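Local coordinates for uridylate kinase (Archaeoglobus fulgidus, PDB 2IJ9), which probably catalyses the reversible, ATP-dependent phosphorylation of UMP to UDP, a step on the way to CTP, at residues B[5-10]-B[35-40]; B[165-170]-B[178-183]. The protein carries 1 engineered substitution. One frame throughout, in Å; residues are numbered along the deposited sequence.

Contact 1: residues B[5-10]-B[35-40]; sequences LSLGGS and VFVVVG
L5 is held to F36 and V38 by two nearly straight backbone bonds: L5 N gives its hydrogen to F36 O at 2.8 Å, and L5 O accepts V38 N at 3.0 Å. L7 takes up the bonding less squarely, since L7 N reaches V38 O at 3.1 Å from above the carbonyl plane. Alongside run C-H...O contacts, V37 CA lying 3.6 Å from L5 O. These are two parallel neighbours of the central sheet, the strands of a beta-alpha-beta unit whose crossover is helix 16-32, in an amino acid kinase fold. On one face L7, with CG anti to the carbonyl carbon (chi1 -60°), carries CD1 obliquely across V37 CG1 at 3.7 Å; L77 of helix 59-80 covers both side chains. S6 and V38 face the other way, against A120 of helix 117-126. Past the strand ends the pairing slackens. G40 N still makes a weak bond to L7 O (3.0 Å), but G8 and G9 are partly exposed and S10 is poorly ordered. G9 and S10 are predicted to bind ATP, as is R46, which hydrogen-bonds G9 O; a sulfate ion sits beside G40.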
loop_
_atom_site.group_PDB
_atom_site.type_symbol
_atom_site.label_atom_id
_atom_site.label_comp_id
_atom_site.label_asym_id
_atom_site.label_seq_id
_atom_site.Cartn_x
_atom_site.Cartn_y
_atom_site.Cartn_z
ATOM N N LEU B 5 -7.895 -6.779 -23.634
ATOM C CA LEU B 5 -8.232 -5.833 -22.577
ATOM C C LEU B 5 -6.966 -5.240 -21.994
ATOM O O LEU B 5 -5.988 -5.952 -21.736
ATOM C CB LEU B 5 -9.026 -6.529 -21.473
ATOM C CG LEU B 5 -9.390 -5.702 -20.243
ATOM C CD1 LEU B 5 -10.184 -4.498 -20.679
ATOM C CD2 LEU B 5 -10.160 -6.552 -19.225
ATOM N N SER B 6 -6.990 -3.939 -21.764
ATOM C CA SER B 6 -5.844 -3.285 -21.155
ATOM C C SER B 6 -6.213 -2.722 -19.781
ATOM O O SER B 6 -7.053 -1.834 -19.672
ATOM C CB SER B 6 -5.317 -2.176 -22.073
ATOM O OG SER B 6 -3.920 -1.985 -21.915
ATOM N N LEU B 7 -5.589 -3.253 -18.735
ATOM C CA LEU B 7 -5.737 -2.708 -17.403
ATOM C C LEU B 7 -4.467 -1.965 -17.021
ATOM O O LEU B 7 -3.433 -2.580 -16.795
ATOM C CB LEU B 7 -6.006 -3.830 -16.415
ATOM C CG LEU B 7 -7.257 -4.647 -16.693
ATOM C CD1 LEU B 7 -7.129 -5.974 -16.005
ATOM C CD2 LEU B 7 -8.475 -3.896 -16.181
ATOM N N GLY B 8 -4.552 -0.640 -16.959
ATOM C CA GLY B 8 -3.396 0.207 -16.694
ATOM C C GLY B 8 -3.005 0.295 -15.230
ATOM O O GLY B 8 -3.475 -0.493 -14.391
ATOM N N GLY B 9 -2.123 1.255 -14.936
ATOM C CA GLY B 9 -1.679 1.535 -13.572
ATOM C C GLY B 9 -2.676 2.413 -12.847
ATOM O O GLY B 9 -3.132 3.425 -13.393
ATOM N N SER B 10 -2.982 2.022 -11.607
ATOM C CA SER B 10 -4.096 2.543 -10.789
ATOM C C SER B 10 -5.270 1.560 -10.807
ATOM O O SER B 10 -5.913 1.330 -9.780
ATOM C CB SER B 10 -4.598 3.934 -11.239
ATOM O OG SER B 10 -3.553 4.890 -11.330
ATOM N N VAL B 35 -10.121 -13.999 -24.546
ATOM C CA VAL B 35 -9.652 -12.791 -23.871
ATOM C C VAL B 35 -8.151 -12.797 -23.597
ATOM O O VAL B 35 -7.597 -13.734 -23.009
ATOM C CB VAL B 35 -10.368 -12.570 -22.509
ATOM C CG1 VAL B 35 -9.948 -11.230 -21.891
ATOM C CG2 VAL B 35 -11.891 -12.664 -22.649
ATOM N N PHE B 36 -7.500 -11.725 -24.023
ATOM C CA PHE B 36 -6.145 -11.455 -23.609
ATOM C C PHE B 36 -6.191 -10.279 -22.652
ATOM O O PHE B 36 -6.919 -9.311 -22.885
ATOM C CB PHE B 36 -5.297 -11.101 -24.825
ATOM C CG PHE B 36 -5.101 -12.245 -25.785
ATOM C CD1 PHE B 36 -3.839 -12.804 -25.970
ATOM C CD2 PHE B 36 -6.179 -12.759 -26.505
ATOM C CE1 PHE B 36 -3.663 -13.852 -26.848
ATOM C CE2 PHE B 36 -6.005 -13.803 -27.376
ATOM C CZ PHE B 36 -4.746 -14.345 -27.554
ATOM N N VAL B 37 -5.429 -10.363 -21.568
ATOM C CA VAL B 37 -5.336 -9.269 -20.607
ATOM C C VAL B 37 -3.898 -8.790 -20.436
ATOM O O VAL B 37 -2.998 -9.582 -20.155
ATOM C CB VAL B 37 -5.854 -9.685 -19.234
ATOM C CG1 VAL B 37 -5.793 -8.499 -18.299
ATOM C CG2 VAL B 37 -7.282 -10.200 -19.321
ATOM N N VAL B 38 -3.687 -7.492 -20.604
ATOM C CA VAL B 38 -2.388 -6.888 -20.337
ATOM C C VAL B 38 -2.428 -5.938 -19.118
ATOM O O VAL B 38 -2.939 -4.816 -19.194
ATOM C CB VAL B 38 -1.880 -6.110 -21.557
ATOM C CG1 VAL B 38 -0.459 -5.568 -21.306
ATOM C CG2 VAL B 38 -1.937 -6.985 -22.793
ATOM N N VAL B 39 -1.870 -6.385 -18.003
ATOM C CA VAL B 39 -1.830 -5.569 -16.806
ATOM C C VAL B 39 -0.584 -4.665 -16.778
ATOM O O VAL B 39 0.440 -4.964 -17.384
ATOM C CB VAL B 39 -1.862 -6.438 -15.540
ATOM C CG1 VAL B 39 -2.802 -7.647 -15.721
ATOM C CG2 VAL B 39 -0.478 -6.900 -15.203
ATOM N N GLY B 40 -0.685 -3.549 -16.073
ATOM C CA GLY B 40 0.419 -2.618 -15.959
ATOM C C GLY B 40 1.014 -2.620 -14.565
ATOM O O GLY B 40 0.546 -3.336 -13.674
#

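Contact 2: residues B[165-170]-B[178-183]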
loop_
_atom_site.group_PDB
_atom_site.type_symbol
_atom_site.label_atom_id
_atom_site.label_comp_id
_atom_site.label_asym_id
_atom_site.label_seq_id
_atom_site.Cartn_x
_atom_site.Cartn_y
_atom_site.Cartn_z
ATOM N N GLU B 165 -4.157 12.511 -34.373
ATOM C CA GLU B 165 -4.066 13.971 -34.266
ATOM C C GLU B 165 -4.259 14.475 -32.841
ATOM O O GLU B 165 -3.491 15.307 -32.357
ATOM C CB GLU B 165 -5.092 14.639 -35.176
ATOM C CG GLU B 165 -4.637 14.800 -36.616
ATOM C CD GLU B 165 -5.222 16.038 -37.282
ATOM O OE1 GLU B 165 -6.388 16.388 -36.995
ATOM O OE2 GLU B 165 -4.510 16.663 -38.094
ATOM N N ILE B 166 -5.281 13.948 -32.177
ATOM C CA ILE B 166 -5.621 14.336 -30.819
ATOM C C ILE B 166 -4.459 14.126 -29.845
ATOM O O ILE B 166 -4.223 14.961 -28.971
ATOM C CB ILE B 166 -6.900 13.600 -30.351
ATOM C CG1 ILE B 166 -7.905 14.578 -29.768
ATOM C CG2 ILE B 166 -6.607 12.476 -29.346
ATOM C CD1 ILE B 166 -9.301 14.044 -29.871
ATOM N N VAL B 167 -3.728 13.023 -30.009
ATOM C CA VAL B 167 -2.575 12.738 -29.155
ATOM C C VAL B 167 -1.267 12.956 -29.918
ATOM O O VAL B 167 -0.256 12.307 -29.640
ATOM C CB VAL B 167 -2.615 11.308 -28.500
ATOM C CG1 VAL B 167 -3.141 11.368 -27.070
ATOM C CG2 VAL B 167 -3.412 10.322 -29.335
ATOM N N SER B 168 -1.294 13.866 -30.885
ATOM C CA SER B 168 -0.099 14.191 -31.653
ATOM C C SER B 168 0.295 15.599 -31.301
ATOM O O SER B 168 1.386 16.080 -31.655
ATOM C CB SER B 168 -0.391 14.111 -33.143
ATOM O OG SER B 168 0.804 13.933 -33.871
ATOM N N ARG B 169 -0.666 16.244 -30.637
ATOM C CA ARG B 169 -0.578 17.605 -30.159
ATOM C C ARG B 169 -0.828 17.626 -28.664
ATOM O O ARG B 169 -1.957 17.420 -28.206
ATOM C CB ARG B 169 -1.589 18.500 -30.882
ATOM C CG ARG B 169 -1.090 19.032 -32.220
ATOM C CD ARG B 169 0.287 19.694 -32.086
ATOM N NE ARG B 169 0.791 20.186 -33.368
ATOM C CZ ARG B 169 0.796 21.465 -33.741
ATOM N NH1 ARG B 169 0.330 22.409 -32.930
ATOM N NH2 ARG B 169 1.276 21.800 -34.932
ATOM N N SER B 170 0.263 17.841 -27.928
ATOM C CA SER B 170 0.288 18.057 -26.481
ATOM C C SER B 170 1.706 18.509 -26.094
ATOM O O SER B 170 2.119 19.615 -26.465
ATOM C CB SER B 170 -0.138 16.803 -25.707
ATOM O OG SER B 170 0.290 15.627 -26.366
ATOM N N VAL B 178 -3.074 12.048 -21.105
ATOM C CA VAL B 178 -1.885 11.268 -20.749
ATOM C C VAL B 178 -2.101 9.788 -21.087
ATOM O O VAL B 178 -1.145 9.019 -21.209
ATOM C CB VAL B 178 -1.451 11.455 -19.257
ATOM C CG1 VAL B 178 -0.491 12.641 -19.117
ATOM C CG2 VAL B 178 -2.666 11.588 -18.320
ATOM N N VAL B 179 -3.367 9.406 -21.245
ATOM C CA VAL B 179 -3.708 8.102 -21.794
ATOM C C VAL B 179 -4.383 8.437 -23.111
ATOM O O VAL B 179 -4.636 9.602 -23.348
ATOM C CB VAL B 179 -4.719 7.370 -20.879
ATOM C CG1 VAL B 179 -3.995 6.436 -19.931
ATOM C CG2 VAL B 179 -5.582 8.368 -20.081
ATOM N N ILE B 180 -4.615 7.535 -24.057
ATOM C CA ILE B 180 -3.771 6.549 -24.688
ATOM C C ILE B 180 -2.433 7.129 -25.201
ATOM O O ILE B 180 -2.293 8.338 -25.394
ATOM C CB ILE B 180 -4.594 6.087 -25.926
ATOM C CG1 ILE B 180 -4.414 4.600 -26.244
ATOM C CG2 ILE B 180 -4.373 7.021 -27.142
ATOM C CD1 ILE B 180 -5.675 3.949 -26.840
ATOM N N ASP B 181 -1.461 6.245 -25.427
ATOM C CA ASP B 181 -0.127 6.609 -25.923
ATOM C C ASP B 181 -0.192 6.954 -27.412
ATOM O O ASP B 181 -1.086 6.490 -28.118
ATOM C CB ASP B 181 0.851 5.444 -25.667
ATOM C CG ASP B 181 2.305 5.782 -26.003
ATOM O OD1 ASP B 181 2.687 6.976 -25.961
ATOM O OD2 ASP B 181 3.073 4.836 -26.298
ATOM N N LEU B 182 0.747 7.779 -27.874
ATOM C CA LEU B 182 0.853 8.150 -29.285
ATOM C C LEU B 182 1.123 6.929 -30.162
ATOM O O LEU B 182 0.444 6.727 -31.176
ATOM C CB LEU B 182 1.962 9.198 -29.477
ATOM C CG LEU B 182 2.514 9.490 -30.880
ATOM C CD1 LEU B 182 1.484 10.197 -31.772
ATOM C CD2 LEU B 182 3.801 10.303 -30.783
ATOM N N LEU B 183 2.110 6.124 -29.759
ATOM C CA LEU B 183 2.490 4.922 -30.505
ATOM C C LEU B 183 1.366 3.899 -30.476
ATOM O O LEU B 183 1.167 3.182 -31.445
ATOM C CB LEU B 183 3.792 4.312 -29.972
ATOM C CG LEU B 183 5.000 5.252 -29.833
ATOM C CD1 LEU B 183 6.199 4.532 -29.222
ATOM C CD2 LEU B 183 5.378 5.901 -31.166
#
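Two peptide carbonyls, those of I180 and V167, are the flat groups that meet methyls across this contact. V167 CG1 approaches I180 O almost end-on, 3.6 Å away with a C-O...CG1 angle of about 151°. L182 CD1 instead comes obliquely to V167 O, 3.5 Å away and some 45° out of the carbonyl plane. The contact joins the C-terminal end of helix 160-166 to the N-terminal end of helix 182-191 in the amino acid kinase fold: the first helix ends just before V167, and the second begins just after D181, the loop between them being partly unmodelled. S168 N bonds E165 O at 3.0 Å as the first helix finishes; the V167 side chain points toward segment 178-183. There its second methyl, CG2, lies 4.1 Å from I180 CG2, the two side chains meeting at about a right angle. A185 of helix 182-191 also touches V167, which is buried, while S168 beside it is exposed; I188 of that helix touches I180. L182 carries the outer part of the contact. With CG anti to the backbone N (chi1 165°), its side chain runs on toward V167 O, with CB, CG and CD1 all near it, and CD1 also comes to 4.3 Å from S168 OG. No hydrogen bond links the two segments. V179, whose side chain turns away from V167, packs instead on T136, a predicted ATP-binding residue. At the start of the second helix D181 OD1 takes a weak hydrogen bond from L182 N at 2.8 Å.

In the fold
Contact 1 comes first along the chain and is complete before contact 2 begins. Its centre is about 4 Å from the centre of the chain, that of contact 2 about 15 Å; the two centres are 19 Å apart, and their nearest atoms, about 7 Å apart, do not touch. Strand 131-136 and helix 117-126 bridge the gap: L5 and S6 pack on that strand from one segment pair, V179 and I180 from the other, and both contacts also rest against the helix. In contact 1 the predicted ATP-binding residues G9 and S10 follow the end of strand 2-7, while contact 2 lies beside T136, so the two border different parts of the probable nucleotide site.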